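TRNA (guanine(26)-N(2))-dimethyltransferase (Pyrococcus horikoshii, PDB 2DUL) probably dimethylates the N2 amine of guanosine 26 in tRNAs, taking both methyl groups from S-adenosyl-L-methionine and releasing S-adenosyl-L-homocysteine. Local coordinates at residues V185-R188 against G189-H193; R198-V201 against G202-A205; L306-L309 against K310-Q314; K336-E339 against E340-A344. All coordinates share one frame; numbering follows the deposited sequence.

Contact 1: residues V185-R188 against G189-H193; sequences VPLR and GELCH
Gly-189 follows Arg-188 with phi 109° and psi -164°, a backbone conformation that suits a residue without CB. The arginine chain starts with CG between the backbone N and the carbonyl carbon and bends twice more, which brings its CD back to 3.9 Å from Gly-189 N. Glu-190 comes next. Its OE1 is 5.9 Å from Arg-188 NH2, so the two opposite charges do not pair; OE1 takes Arg-330 instead, and Arg-188 NH1 forms its salt bridge with Asp-254. Gly-189 to Cys-192 is a type I beta turn, closed by a hydrogen bond of 3.1 Å from Cys-192 N to Gly-189 O, and it leads the chain into helix 192-209. Within that turn Leu-191 N donates to a water 3.0 Å away, which in turn donates to Arg-188 O, tying the turn to the residue before it. Leu-191 CB also meets Leu-187 CD2 at 4.4 Å, and both leucines rest on Phe-252 of strand 247-252. At Cys-192 the contact is made by CB rather than sulfur: Cys-192 CB stands 3.2 Å from Leu-187 O and 4.1 Å from Arg-188 CA.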
ATOM      1  N   VAL A 185      -8.439 -12.158 -11.695  1.00 15.95           N
ATOM      2  CA  VAL A 185      -9.896 -12.205 -11.598  1.00 17.19           C
ATOM      3  C   VAL A 185     -10.279 -11.763 -10.180  1.00 17.92           C
ATOM      4  O   VAL A 185      -9.985 -12.455  -9.200  1.00 16.20           O
ATOM      5  CB  VAL A 185     -10.423 -13.645 -11.852  1.00 18.10           C
ATOM      6  CG1 VAL A 185     -11.943 -13.672 -11.780  1.00 22.87           C
ATOM      7  CG2 VAL A 185      -9.943 -14.144 -13.218  1.00 18.90           C
ATOM      8  N   PRO A 186     -10.945 -10.604 -10.052  1.00 18.39           N
ATOM      9  CA  PRO A 186     -11.352 -10.077  -8.747  1.00 19.04           C
ATOM     10  C   PRO A 186     -12.580 -10.745  -8.127  1.00 18.65           C
ATOM     11  O   PRO A 186     -13.406 -11.339  -8.824  1.00 18.64           O
ATOM     12  CB  PRO A 186     -11.590  -8.599  -9.043  1.00 18.24           C
ATOM     13  CG  PRO A 186     -12.234  -8.664 -10.395  1.00 16.01           C
ATOM     14  CD  PRO A 186     -11.392  -9.709 -11.140  1.00 18.16           C
ATOM     15  N   LEU A 187     -12.681 -10.635  -6.808  1.00 19.06           N
ATOM     16  CA  LEU A 187     -13.802 -11.193  -6.062  1.00 20.57           C
ATOM     17  C   LEU A 187     -14.566 -10.056  -5.392  1.00 20.77           C
ATOM     18  O   LEU A 187     -14.018  -9.341  -4.555  1.00 19.96           O
ATOM     19  CB  LEU A 187     -13.309 -12.169  -4.991  1.00 19.55           C
ATOM     20  CG  LEU A 187     -14.386 -12.656  -4.007  1.00 22.19           C
ATOM     21  CD1 LEU A 187     -15.487 -13.386  -4.756  1.00 22.42           C
ATOM     22  CD2 LEU A 187     -13.759 -13.564  -2.960  1.00 20.92           C
ATOM     23  N   ARG A 188     -15.825  -9.871  -5.764  1.00 24.27           N
ATOM     24  CA  ARG A 188     -16.609  -8.811  -5.143  1.00 25.82           C
ATOM     25  C   ARG A 188     -17.247  -9.295  -3.842  1.00 24.86           C
ATOM     26  O   ARG A 188     -17.225 -10.486  -3.537  1.00 25.23           O
ATOM     27  CB  ARG A 188     -17.670  -8.285  -6.120  1.00 31.12           C
ATOM     28  CG  ARG A 188     -18.367  -9.329  -6.976  1.00 37.95           C
ATOM     29  CD  ARG A 188     -19.433 -10.097  -6.213  1.00 44.51           C
ATOM     30  NE  ARG A 188     -18.932 -11.338  -5.628  1.00 49.18           N
ATOM     31  CZ  ARG A 188     -19.647 -12.126  -4.829  1.00 49.92           C
ATOM     32  NH1 ARG A 188     -19.116 -13.240  -4.345  1.00 50.28           N
ATOM     33  NH2 ARG A 188     -20.893 -11.794  -4.508  1.00 51.57           N
ATOM     34  N   GLY A 189     -17.794  -8.368  -3.065  1.00 24.66           N
ATOM     35  CA  GLY A 189     -18.414  -8.752  -1.811  1.00 23.45           C
ATOM     36  C   GLY A 189     -17.620  -8.328  -0.590  1.00 22.28           C
ATOM     37  O   GLY A 189     -16.718  -7.493  -0.676  1.00 22.39           O
ATOM     38  N   GLU A 190     -17.946  -8.929   0.548  1.00 21.06           N
ATOM     39  CA  GLU A 190     -17.308  -8.607   1.819  1.00 22.63           C
ATOM     40  C   GLU A 190     -15.791  -8.762   1.885  1.00 21.21           C
ATOM     41  O   GLU A 190     -15.140  -8.111   2.695  1.00 22.60           O
ATOM     42  CB  GLU A 190     -17.937  -9.444   2.941  1.00 23.95           C
ATOM     43  CG  GLU A 190     -17.836 -10.947   2.722  1.00 24.89           C
ATOM     44  CD  GLU A 190     -19.101 -11.547   2.135  1.00 26.31           C
ATOM     45  OE1 GLU A 190     -19.669 -10.957   1.193  1.00 25.14           O
ATOM     46  OE2 GLU A 190     -19.524 -12.618   2.615  1.00 27.96           O
ATOM     47  N   LEU A 191     -15.225  -9.623   1.050  1.00 20.38           N
ATOM     48  CA  LEU A 191     -13.781  -9.842   1.074  1.00 21.75           C
ATOM     49  C   LEU A 191     -12.991  -9.001   0.070  1.00 21.08           C
ATOM     50  O   LEU A 191     -11.761  -9.020   0.084  1.00 19.11           O
ATOM     51  CB  LEU A 191     -13.482 -11.327   0.822  1.00 21.94           C
ATOM     52  CG  LEU A 191     -13.537 -12.313   1.998  1.00 23.29           C
ATOM     53  CD1 LEU A 191     -14.658 -11.966   2.951  1.00 27.78           C
ATOM     54  CD2 LEU A 191     -13.686 -13.725   1.453  1.00 22.22           C
ATOM     55  N   CYS A 192     -13.687  -8.245  -0.773  1.00 20.74           N
ATOM     56  CA  CYS A 192     -13.020  -7.468  -1.817  1.00 20.64           C
ATOM     57  C   CYS A 192     -11.896  -6.522  -1.397  1.00 21.11           C
ATOM     58  O   CYS A 192     -10.903  -6.397  -2.116  1.00 20.23           O
ATOM     59  CB  CYS A 192     -14.049  -6.707  -2.665  1.00 22.31           C
ATOM     60  SG  CYS A 192     -14.838  -5.300  -1.879  1.00 28.93           S
ATOM     61  N   HIS A 193     -12.027  -5.859  -0.250  1.00 20.01           N
ATOM     62  CA  HIS A 193     -10.972  -4.957   0.191  1.00 21.44           C
ATOM     63  C   HIS A 193      -9.660  -5.732   0.357  1.00 21.81           C
ATOM     64  O   HIS A 193      -8.597  -5.265  -0.056  1.00 20.90           O
ATOM     65  CB  HIS A 193     -11.353  -4.287   1.512  1.00 23.25           C
ATOM     66  CG  HIS A 193     -12.512  -3.346   1.400  1.00 25.84           C
ATOM     67  ND1 HIS A 193     -13.173  -2.843   2.501  1.00 27.91           N
ATOM     68  CD2 HIS A 193     -13.130  -2.815   0.316  1.00 27.76           C
ATOM     69  CE1 HIS A 193     -14.150  -2.047   2.100  1.00 27.95           C
ATOM     70  NE2 HIS A 193     -14.145  -2.013   0.778  1.00 28.26           N
TER
HETATM   71  O   HOH W   1     -16.477 -11.560  -0.863  1.00 20.56           O

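Contact 2: residues R198-V201 against G202-A205; sequences RILV and GVIA
Helix 192-209, to which both segments belong, packs on the antiparallel pair of strands 213-223 and 226-235 that ends the central sheet, the edge expected of a class I methyltransferase fold. Between Arg-198 and Ala-205 it keeps alpha-helical i to i+4 bonding. Gly-202 N reaches Arg-198 O at 2.9 Å, and Ala-205 N reaches Val-201 O at 3.0 Å, almost straight (162° at the hydrogen). Val-203 N divides its hydrogen: the main bond goes to Ile-199 O at 2.9 Å, and a weak one, bent to 124°, goes to Leu-200 O. The latter oxygen is closely surrounded, because it also accepts from Ile-204 N at 3.3 Å. Val-203 has CG1 between its backbone N and carbonyl carbon (chi1 75°), which sets that methyl over Leu-200 O at 3.1 Å. Leu-200 and Ile-204 point to strand 226-235, where both touch Ala-229, whereas Val-201 and Ala-205 meet Ile-215 of strand 213-223. The polar end of Arg-198 pairs with Glu-194. On the strand 226-235 face Leu-200 and Ile-204 cross at an angle, with Leu-200 CD2 4.0 Å from Ile-204 CD1.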
ATOM      1  N   ARG A 198      -4.515  -8.055  -1.950  1.00 14.28           N
ATOM      2  CA  ARG A 198      -3.662  -9.194  -2.282  1.00 14.45           C
ATOM      3  C   ARG A 198      -3.404  -9.272  -3.782  1.00 15.22           C
ATOM      4  O   ARG A 198      -2.371  -9.786  -4.205  1.00 15.15           O
ATOM      5  CB  ARG A 198      -4.282 -10.498  -1.768  1.00 14.18           C
ATOM      6  CG  ARG A 198      -4.163 -10.634  -0.261  1.00 14.76           C
ATOM      7  CD  ARG A 198      -4.834 -11.883   0.280  1.00 13.44           C
ATOM      8  NE  ARG A 198      -4.725 -11.906   1.738  1.00 15.27           N
ATOM      9  CZ  ARG A 198      -3.635 -12.269   2.405  1.00 15.87           C
ATOM     10  NH1 ARG A 198      -3.636 -12.238   3.731  1.00 12.77           N
ATOM     11  NH2 ARG A 198      -2.551 -12.687   1.753  1.00 14.23           N
ATOM     12  N   ILE A 199      -4.339  -8.765  -4.586  1.00 13.04           N
ATOM     13  CA  ILE A 199      -4.153  -8.743  -6.034  1.00 14.25           C
ATOM     14  C   ILE A 199      -3.032  -7.746  -6.344  1.00 15.35           C
ATOM     15  O   ILE A 199      -2.157  -8.013  -7.169  1.00 15.35           O
ATOM     16  CB  ILE A 199      -5.448  -8.313  -6.788  1.00 14.32           C
ATOM     17  CG1 ILE A 199      -6.450  -9.474  -6.799  1.00 14.42           C
ATOM     18  CG2 ILE A 199      -5.111  -7.921  -8.239  1.00 13.62           C
ATOM     19  CD1 ILE A 199      -7.834  -9.100  -7.321  1.00 17.20           C
ATOM     20  N   LEU A 200      -3.047  -6.605  -5.661  1.00 14.55           N
ATOM     21  CA  LEU A 200      -2.019  -5.585  -5.869  1.00 16.34           C
ATOM     22  C   LEU A 200      -0.638  -6.140  -5.510  1.00 17.24           C
ATOM     23  O   LEU A 200       0.319  -5.985  -6.264  1.00 17.15           O
ATOM     24  CB  LEU A 200      -2.300  -4.361  -4.996  1.00 19.60           C
ATOM     25  CG  LEU A 200      -1.920  -2.965  -5.505  1.00 25.87           C
ATOM     26  CD1 LEU A 200      -1.763  -2.038  -4.302  1.00 24.92           C
ATOM     27  CD2 LEU A 200      -0.646  -3.002  -6.316  1.00 27.92           C
ATOM     28  N   VAL A 201      -0.526  -6.767  -4.344  1.00 16.20           N
ATOM     29  CA  VAL A 201       0.761  -7.324  -3.935  1.00 15.91           C
ATOM     30  C   VAL A 201       1.187  -8.384  -4.942  1.00 16.46           C
ATOM     31  O   VAL A 201       2.349  -8.442  -5.348  1.00 16.40           O
ATOM     32  CB  VAL A 201       0.681  -7.965  -2.534  1.00 15.27           C
ATOM     33  CG1 VAL A 201       2.015  -8.628  -2.184  1.00 15.49           C
ATOM     34  CG2 VAL A 201       0.325  -6.891  -1.494  1.00 17.90           C
ATOM     35  N   GLY A 202       0.227  -9.210  -5.345  1.00 15.24           N
ATOM     36  CA  GLY A 202       0.499 -10.269  -6.297  1.00 16.11           C
ATOM     37  C   GLY A 202       1.013  -9.808  -7.652  1.00 15.88           C
ATOM     38  O   GLY A 202       1.869 -10.468  -8.242  1.00 14.75           O
ATOM     39  N   VAL A 203       0.508  -8.687  -8.156  1.00 13.88           N
ATOM     40  CA  VAL A 203       0.961  -8.204  -9.458  1.00 14.19           C
ATOM     41  C   VAL A 203       2.382  -7.638  -9.365  1.00 15.40           C
ATOM     42  O   VAL A 203       3.176  -7.766 -10.301  1.00 13.54           O
ATOM     43  CB  VAL A 203      -0.009  -7.134 -10.044  1.00 14.95           C
ATOM     44  CG1 VAL A 203       0.171  -5.802  -9.336  1.00 14.77           C
ATOM     45  CG2 VAL A 203       0.222  -7.002 -11.559  1.00 15.80           C
ATOM     46  N   ILE A 204       2.705  -7.028  -8.230  1.00 14.34           N
ATOM     47  CA  ILE A 204       4.044  -6.490  -8.020  1.00 14.50           C
ATOM     48  C   ILE A 204       5.019  -7.672  -8.006  1.00 14.97           C
ATOM     49  O   ILE A 204       6.078  -7.624  -8.637  1.00 13.49           O
ATOM     50  CB  ILE A 204       4.157  -5.741  -6.669  1.00 15.58           C
ATOM     51  CG1 ILE A 204       3.258  -4.503  -6.678  1.00 16.16           C
ATOM     52  CG2 ILE A 204       5.610  -5.319  -6.424  1.00 15.43           C
ATOM     53  CD1 ILE A 204       3.169  -3.806  -5.333  1.00 17.24           C
ATOM     54  N   ALA A 205       4.641  -8.732  -7.298  1.00 14.43           N
ATOM     55  CA  ALA A 205       5.471  -9.931  -7.208  1.00 15.34           C
ATOM     56  C   ALA A 205       5.687 -10.558  -8.584  1.00 15.22           C
ATOM     57  O   ALA A 205       6.795 -10.970  -8.923  1.00 15.10           O
ATOM     58  CB  ALA A 205       4.824 -10.949  -6.265  1.00 15.93           C
TER

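Contact 3: residues L306-L309 against K310-Q314; sequences LKLL and KMIDQ
Asp-313 N donates to Leu-309 O over 2.8 Å, the shortest hydrogen bond between these residues, although it is bent to 146° at the hydrogen. Asp-313 CB closes in on the same oxygen, 3.1 Å from Leu-309 O. One residue earlier, Ile-312 N bonds to Leu-308 O at 3.0 Å and much straighter (166°). The pair is joined by side chains too: Leu-308 and Ile-312 run alongside each other in the same direction, with CD1 of Leu-308 3.9 Å from CD1 of Ile-312. The leucine branch gets there because its CG is opposite the backbone N (chi1 177°). Lys-310 runs back along the helix as an extended chain. Its CG passes 3.0 Å from Leu-306 O, the acceptor of its own N-H, and its CE reaches to 4.2 Å from Leu-306 CB, so methylenes make this contact rather than the ammonium group. Met-311 N completes the ladder by bonding to Lys-307 O at 3.2 Å. Leu-308 and Ile-312 rest on Tyr-221 of strand 213-223, while Leu-306 and Leu-309 meet Ala-294 of helix 284-295. Apolar side chains towards its neighbours and Lys-307 and Lys-310 towards solvent make helix 302-314 amphipathic.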
ATOM      1  N   LEU A 306      -2.277   6.622  14.360  1.00 33.05           N
ATOM      2  CA  LEU A 306      -2.149   5.664  15.449  1.00 33.42           C
ATOM      3  C   LEU A 306      -3.294   4.663  15.457  1.00 32.58           C
ATOM      4  O   LEU A 306      -3.086   3.479  15.706  1.00 32.37           O
ATOM      5  CB  LEU A 306      -2.097   6.390  16.797  1.00 35.62           C
ATOM      6  CG  LEU A 306      -0.851   7.222  17.099  1.00 37.42           C
ATOM      7  CD1 LEU A 306      -1.022   7.927  18.437  1.00 39.29           C
ATOM      8  CD2 LEU A 306       0.377   6.320  17.119  1.00 37.45           C
ATOM      9  N   LYS A 307      -4.503   5.141  15.177  1.00 31.54           N
ATOM     10  CA  LYS A 307      -5.676   4.275  15.159  1.00 32.13           C
ATOM     11  C   LYS A 307      -5.546   3.190  14.091  1.00 31.39           C
ATOM     12  O   LYS A 307      -5.855   2.025  14.341  1.00 30.22           O
ATOM     13  CB  LYS A 307      -6.944   5.093  14.903  1.00 34.82           C
ATOM     14  CG  LYS A 307      -8.229   4.278  15.003  1.00 37.88           C
ATOM     15  CD  LYS A 307      -9.471   5.159  14.931  1.00 41.33           C
ATOM     16  CE  LYS A 307      -9.640   5.789  13.555  1.00 43.93           C
ATOM     17  NZ  LYS A 307      -9.985   4.782  12.507  1.00 46.22           N
ATOM     18  N   LEU A 308      -5.082   3.573  12.904  1.00 29.40           N
ATOM     19  CA  LEU A 308      -4.922   2.615  11.816  1.00 26.71           C
ATOM     20  C   LEU A 308      -3.779   1.647  12.090  1.00 26.04           C
ATOM     21  O   LEU A 308      -3.933   0.434  11.943  1.00 27.15           O
ATOM     22  CB  LEU A 308      -4.671   3.348  10.494  1.00 28.15           C
ATOM     23  CG  LEU A 308      -4.413   2.460   9.273  1.00 26.82           C
ATOM     24  CD1 LEU A 308      -5.604   1.546   9.040  1.00 28.66           C
ATOM     25  CD2 LEU A 308      -4.157   3.332   8.050  1.00 28.80           C
ATOM     26  N   LEU A 309      -2.633   2.185  12.490  1.00 23.96           N
ATOM     27  CA  LEU A 309      -1.461   1.365  12.775  1.00 25.08           C
ATOM     28  C   LEU A 309      -1.680   0.392  13.941  1.00 24.97           C
ATOM     29  O   LEU A 309      -1.161  -0.723  13.930  1.00 23.44           O
ATOM     30  CB  LEU A 309      -0.248   2.265  13.048  1.00 23.61           C
ATOM     31  CG  LEU A 309       0.280   3.073  11.848  1.00 26.42           C
ATOM     32  CD1 LEU A 309       1.396   4.018  12.291  1.00 24.60           C
ATOM     33  CD2 LEU A 309       0.794   2.123  10.777  1.00 26.36           C
ATOM     34  N   LYS A 310      -2.448   0.806  14.946  1.00 25.80           N
ATOM     35  CA  LYS A 310      -2.707  -0.069  16.085  1.00 27.28           C
ATOM     36  C   LYS A 310      -3.633  -1.205  15.672  1.00 27.12           C
ATOM     37  O   LYS A 310      -3.482  -2.337  16.133  1.00 25.40           O
ATOM     38  CB  LYS A 310      -3.319   0.719  17.249  1.00 29.03           C
ATOM     39  CG  LYS A 310      -2.338   1.659  17.934  1.00 32.04           C
ATOM     40  CD  LYS A 310      -2.995   2.457  19.051  1.00 35.24           C
ATOM     41  CE  LYS A 310      -1.979   3.361  19.741  1.00 37.43           C
ATOM     42  NZ  LYS A 310      -2.603   4.204  20.800  1.00 40.39           N
ATOM     43  N   MET A 311      -4.591  -0.897  14.802  1.00 27.65           N
ATOM     44  CA  MET A 311      -5.521  -1.906  14.317  1.00 29.92           C
ATOM     45  C   MET A 311      -4.741  -2.965  13.535  1.00 29.40           C
ATOM     46  O   MET A 311      -4.907  -4.161  13.760  1.00 28.75           O
ATOM     47  CB  MET A 311      -6.579  -1.262  13.411  1.00 33.29           C
ATOM     48  CG  MET A 311      -7.440  -2.259  12.648  1.00 37.85           C
ATOM     49  SD  MET A 311      -8.354  -3.393  13.717  1.00 43.56           S
ATOM     50  CE  MET A 311      -9.918  -2.516  13.851  1.00 42.01           C
ATOM     51  N   ILE A 312      -3.880  -2.515  12.626  1.00 27.05           N
ATOM     52  CA  ILE A 312      -3.085  -3.424  11.809  1.00 24.94           C
ATOM     53  C   ILE A 312      -2.054  -4.175  12.650  1.00 25.21           C
ATOM     54  O   ILE A 312      -1.780  -5.353  12.413  1.00 24.49           O
ATOM     55  CB  ILE A 312      -2.369  -2.655  10.672  1.00 24.02           C
ATOM     56  CG1 ILE A 312      -3.414  -2.060   9.725  1.00 23.95           C
ATOM     57  CG2 ILE A 312      -1.433  -3.585   9.905  1.00 23.54           C
ATOM     58  CD1 ILE A 312      -2.833  -1.182   8.633  1.00 24.94           C
ATOM     59  N   ASP A 313      -1.490  -3.494  13.639  1.00 25.06           N
ATOM     60  CA  ASP A 313      -0.494  -4.107  14.506  1.00 26.54           C
ATOM     61  C   ASP A 313      -1.085  -5.277  15.298  1.00 26.14           C
ATOM     62  O   ASP A 313      -0.435  -6.305  15.474  1.00 28.45           O
ATOM     63  CB  ASP A 313       0.080  -3.051  15.461  1.00 28.29           C
ATOM     64  CG  ASP A 313       1.103  -3.622  16.427  1.00 30.70           C
ATOM     65  OD1 ASP A 313       2.027  -4.330  15.973  1.00 31.05           O
ATOM     66  OD2 ASP A 313       0.985  -3.354  17.641  1.00 34.11           O
ATOM     67  N   GLN A 314      -2.321  -5.136  15.761  1.00 26.51           N
ATOM     68  CA  GLN A 314      -2.946  -6.207  16.537  1.00 27.89           C
ATOM     69  C   GLN A 314      -3.727  -7.185  15.663  1.00 26.71           C
ATOM     70  O   GLN A 314      -4.166  -8.241  16.123  1.00 25.67           O
ATOM     71  CB  GLN A 314      -3.866  -5.611  17.605  1.00 31.75           C
ATOM     72  CG  GLN A 314      -5.119  -4.970  17.056  1.00 37.27           C
ATOM     73  CD  GLN A 314      -6.376  -5.706  17.487  1.00 42.13           C
ATOM     74  OE1 GLN A 314      -6.495  -6.919  17.300  1.00 42.87           O
ATOM     75  NE2 GLN A 314      -7.326  -4.971  18.061  1.00 45.79           N
TER

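Contact 4: residues K336-E339 against E340-A344; sequences KKVE and EIISA
The Glu-340 carboxylate is met on one face by the backbone of Lys-337, whose N-H points at OE2 from well above the plane. That bond is 3.2 Å from Lys-337 N to Glu-340 OE2 and nearly straight, 166° at the hydrogen. Lys-337 CB covers that same face, 3.8 Å from Glu-340 CD, whereas Lys-336 CB sits near the carboxylate plane, 3.5 Å from Glu-340 OE2. The other flat group is the Glu-339 carbonyl. Its oxygen accepts from Ser-343 N and from Ser-343 OG, each at 3.1 Å from Glu-339 O, and the two donors come from opposite faces of the plane. Ser-343 can do both because OG sits beside its own backbone N (chi1 -66°). Behind these polar groups, Ile-342 CD1 lies alongside Val-338 CG1 at 4.0 Å, and the pair packs on Ile-362. Ile-341 N bonds to Lys-337 O at 2.9 Å. Lys-337 is the N-cap of helix 338-347, and the glutamate three residues on returns to its N-H, which is one half of a capping box. A negative carboxylate at this positive helix end is probably stabilised in its ionised form.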
ATOM      1  N   LYS A 336     -24.469 -13.188  16.565  1.00 31.69           N
ATOM      2  CA  LYS A 336     -24.102 -12.474  17.781  1.00 31.64           C
ATOM      3  C   LYS A 336     -23.273 -11.267  17.363  1.00 32.24           C
ATOM      4  O   LYS A 336     -22.991 -11.085  16.178  1.00 32.62           O
ATOM      5  CB  LYS A 336     -23.278 -13.382  18.694  1.00 32.14           C
ATOM      6  CG  LYS A 336     -23.984 -14.671  19.079  1.00 32.99           C
ATOM      7  CD  LYS A 336     -23.064 -15.608  19.848  1.00 35.69           C
ATOM      8  CE  LYS A 336     -23.772 -16.911  20.193  1.00 37.05           C
ATOM      9  NZ  LYS A 336     -22.851 -17.899  20.825  1.00 40.13           N
ATOM     10  N   LYS A 337     -22.878 -10.446  18.330  1.00 32.50           N
ATOM     11  CA  LYS A 337     -22.077  -9.266  18.026  1.00 34.09           C
ATOM     12  C   LYS A 337     -20.602  -9.629  17.841  1.00 32.56           C
ATOM     13  O   LYS A 337     -20.119 -10.614  18.401  1.00 29.77           O
ATOM     14  CB  LYS A 337     -22.202  -8.232  19.146  1.00 37.13           C
ATOM     15  CG  LYS A 337     -21.456  -6.953  18.831  1.00 42.79           C
ATOM     16  CD  LYS A 337     -21.166  -6.121  20.063  1.00 43.47           C
ATOM     17  CE  LYS A 337     -20.300  -4.931  19.679  1.00 45.55           C
ATOM     18  NZ  LYS A 337     -19.138  -5.368  18.847  1.00 40.20           N
ATOM     19  N   VAL A 338     -19.890  -8.818  17.064  1.00 31.50           N
ATOM     20  CA  VAL A 338     -18.473  -9.049  16.792  1.00 32.41           C
ATOM     21  C   VAL A 338     -17.627  -9.240  18.052  1.00 32.54           C
ATOM     22  O   VAL A 338     -16.856 -10.195  18.149  1.00 29.42           O
ATOM     23  CB  VAL A 338     -17.871  -7.889  15.966  1.00 33.43           C
ATOM     24  CG1 VAL A 338     -16.361  -8.052  15.854  1.00 32.38           C
ATOM     25  CG2 VAL A 338     -18.501  -7.859  14.584  1.00 33.15           C
ATOM     26  N   GLU A 339     -17.763  -8.331  19.012  1.00 33.47           N
ATOM     27  CA  GLU A 339     -16.990  -8.430  20.247  1.00 35.80           C
ATOM     28  C   GLU A 339     -17.255  -9.747  20.967  1.00 34.54           C
ATOM     29  O   GLU A 339     -16.336 -10.368  21.501  1.00 33.96           O
ATOM     30  CB  GLU A 339     -17.319  -7.270  21.189  1.00 40.62           C
ATOM     31  CG  GLU A 339     -16.417  -7.222  22.417  1.00 46.50           C
ATOM     32  CD  GLU A 339     -16.883  -6.225  23.465  1.00 51.15           C
ATOM     33  OE1 GLU A 339     -17.087  -5.040  23.120  1.00 53.15           O
ATOM     34  OE2 GLU A 339     -17.041  -6.629  24.638  1.00 52.79           O
ATOM     35  N   GLU A 340     -18.516 -10.169  20.981  1.00 33.68           N
ATOM     36  CA  GLU A 340     -18.907 -11.413  21.641  1.00 33.78           C
ATOM     37  C   GLU A 340     -18.309 -12.631  20.940  1.00 31.34           C
ATOM     38  O   GLU A 340     -17.863 -13.584  21.585  1.00 29.64           O
ATOM     39  CB  GLU A 340     -20.436 -11.537  21.660  1.00 36.52           C
ATOM     40  CG  GLU A 340     -21.134 -10.443  22.454  1.00 42.71           C
ATOM     41  CD  GLU A 340     -22.646 -10.435  22.266  1.00 45.56           C
ATOM     42  OE1 GLU A 340     -23.322  -9.670  22.986  1.00 48.45           O
ATOM     43  OE2 GLU A 340     -23.161 -11.180  21.401  1.00 45.29           O
ATOM     44  N   ILE A 341     -18.302 -12.592  19.613  1.00 28.25           N
ATOM     45  CA  ILE A 341     -17.774 -13.692  18.821  1.00 25.87           C
ATOM     46  C   ILE A 341     -16.273 -13.851  19.024  1.00 24.71           C
ATOM     47  O   ILE A 341     -15.777 -14.968  19.181  1.00 24.38           O
ATOM     48  CB  ILE A 341     -18.075 -13.477  17.324  1.00 25.47           C
ATOM     49  CG1 ILE A 341     -19.592 -13.424  17.113  1.00 24.16           C
ATOM     50  CG2 ILE A 341     -17.472 -14.602  16.500  1.00 23.75           C
ATOM     51  CD1 ILE A 341     -20.014 -12.950  15.734  1.00 26.69           C
ATOM     52  N   ILE A 342     -15.550 -12.738  19.017  1.00 24.04           N
ATOM     53  CA  ILE A 342     -14.108 -12.790  19.211  1.00 26.16           C
ATOM     54  C   ILE A 342     -13.798 -13.387  20.579  1.00 26.50           C
ATOM     55  O   ILE A 342     -12.925 -14.251  20.706  1.00 27.27           O
ATOM     56  CB  ILE A 342     -13.468 -11.383  19.103  1.00 26.06           C
ATOM     57  CG1 ILE A 342     -13.579 -10.874  17.662  1.00 25.69           C
ATOM     58  CG2 ILE A 342     -12.001 -11.440  19.536  1.00 25.29           C
ATOM     59  CD1 ILE A 342     -12.997  -9.492  17.444  1.00 28.00           C
ATOM     60  N   SER A 343     -14.512 -12.929  21.602  1.00 27.41           N
ATOM     61  CA  SER A 343     -14.302 -13.441  22.955  1.00 29.11           C
ATOM     62  C   SER A 343     -14.573 -14.940  23.007  1.00 28.32           C
ATOM     63  O   SER A 343     -13.801 -15.702  23.595  1.00 27.63           O
ATOM     64  CB  SER A 343     -15.211 -12.719  23.956  1.00 30.49           C
ATOM     65  OG  SER A 343     -14.857 -11.351  24.064  1.00 34.74           O
ATOM     66  N   ALA A 344     -15.666 -15.360  22.379  1.00 26.63           N
ATOM     67  CA  ALA A 344     -16.035 -16.770  22.353  1.00 26.24           C
ATOM     68  C   ALA A 344     -14.980 -17.622  21.646  1.00 26.17           C
ATOM     69  O   ALA A 344     -14.643 -18.711  22.108  1.00 24.79           O
ATOM     70  CB  ALA A 344     -17.388 -16.940  21.672  1.00 28.25           C
TER

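In the fold
Contacts 1 and 2 follow in series, both using helix 192-209, and touch: Pro-186 CA lies 3.9 Å from Ile-199 CD1, so the lead-in packs back on the helix. Contacts 3 and 4 approach to about 7 Å between nearest atoms without touching; Arg-354 of strand 352-355 touches both, meeting Met-311 of one and Val-338 and Ile-342 of the other. Contacts 2 and 4 are farthest apart, about 32 Å between centres. Strand 213-223 bridges contacts 2 and 3, taking Val-201 and Ile-312. Contact 3 is nearest the predicted S-adenosyl-L-methionine site, the Leu-308 side chain being about 11 Å from that of Arg-36; its Ile-312 side chain is about 4 Å from a bound glycerol, probably from the crystallisation liquor.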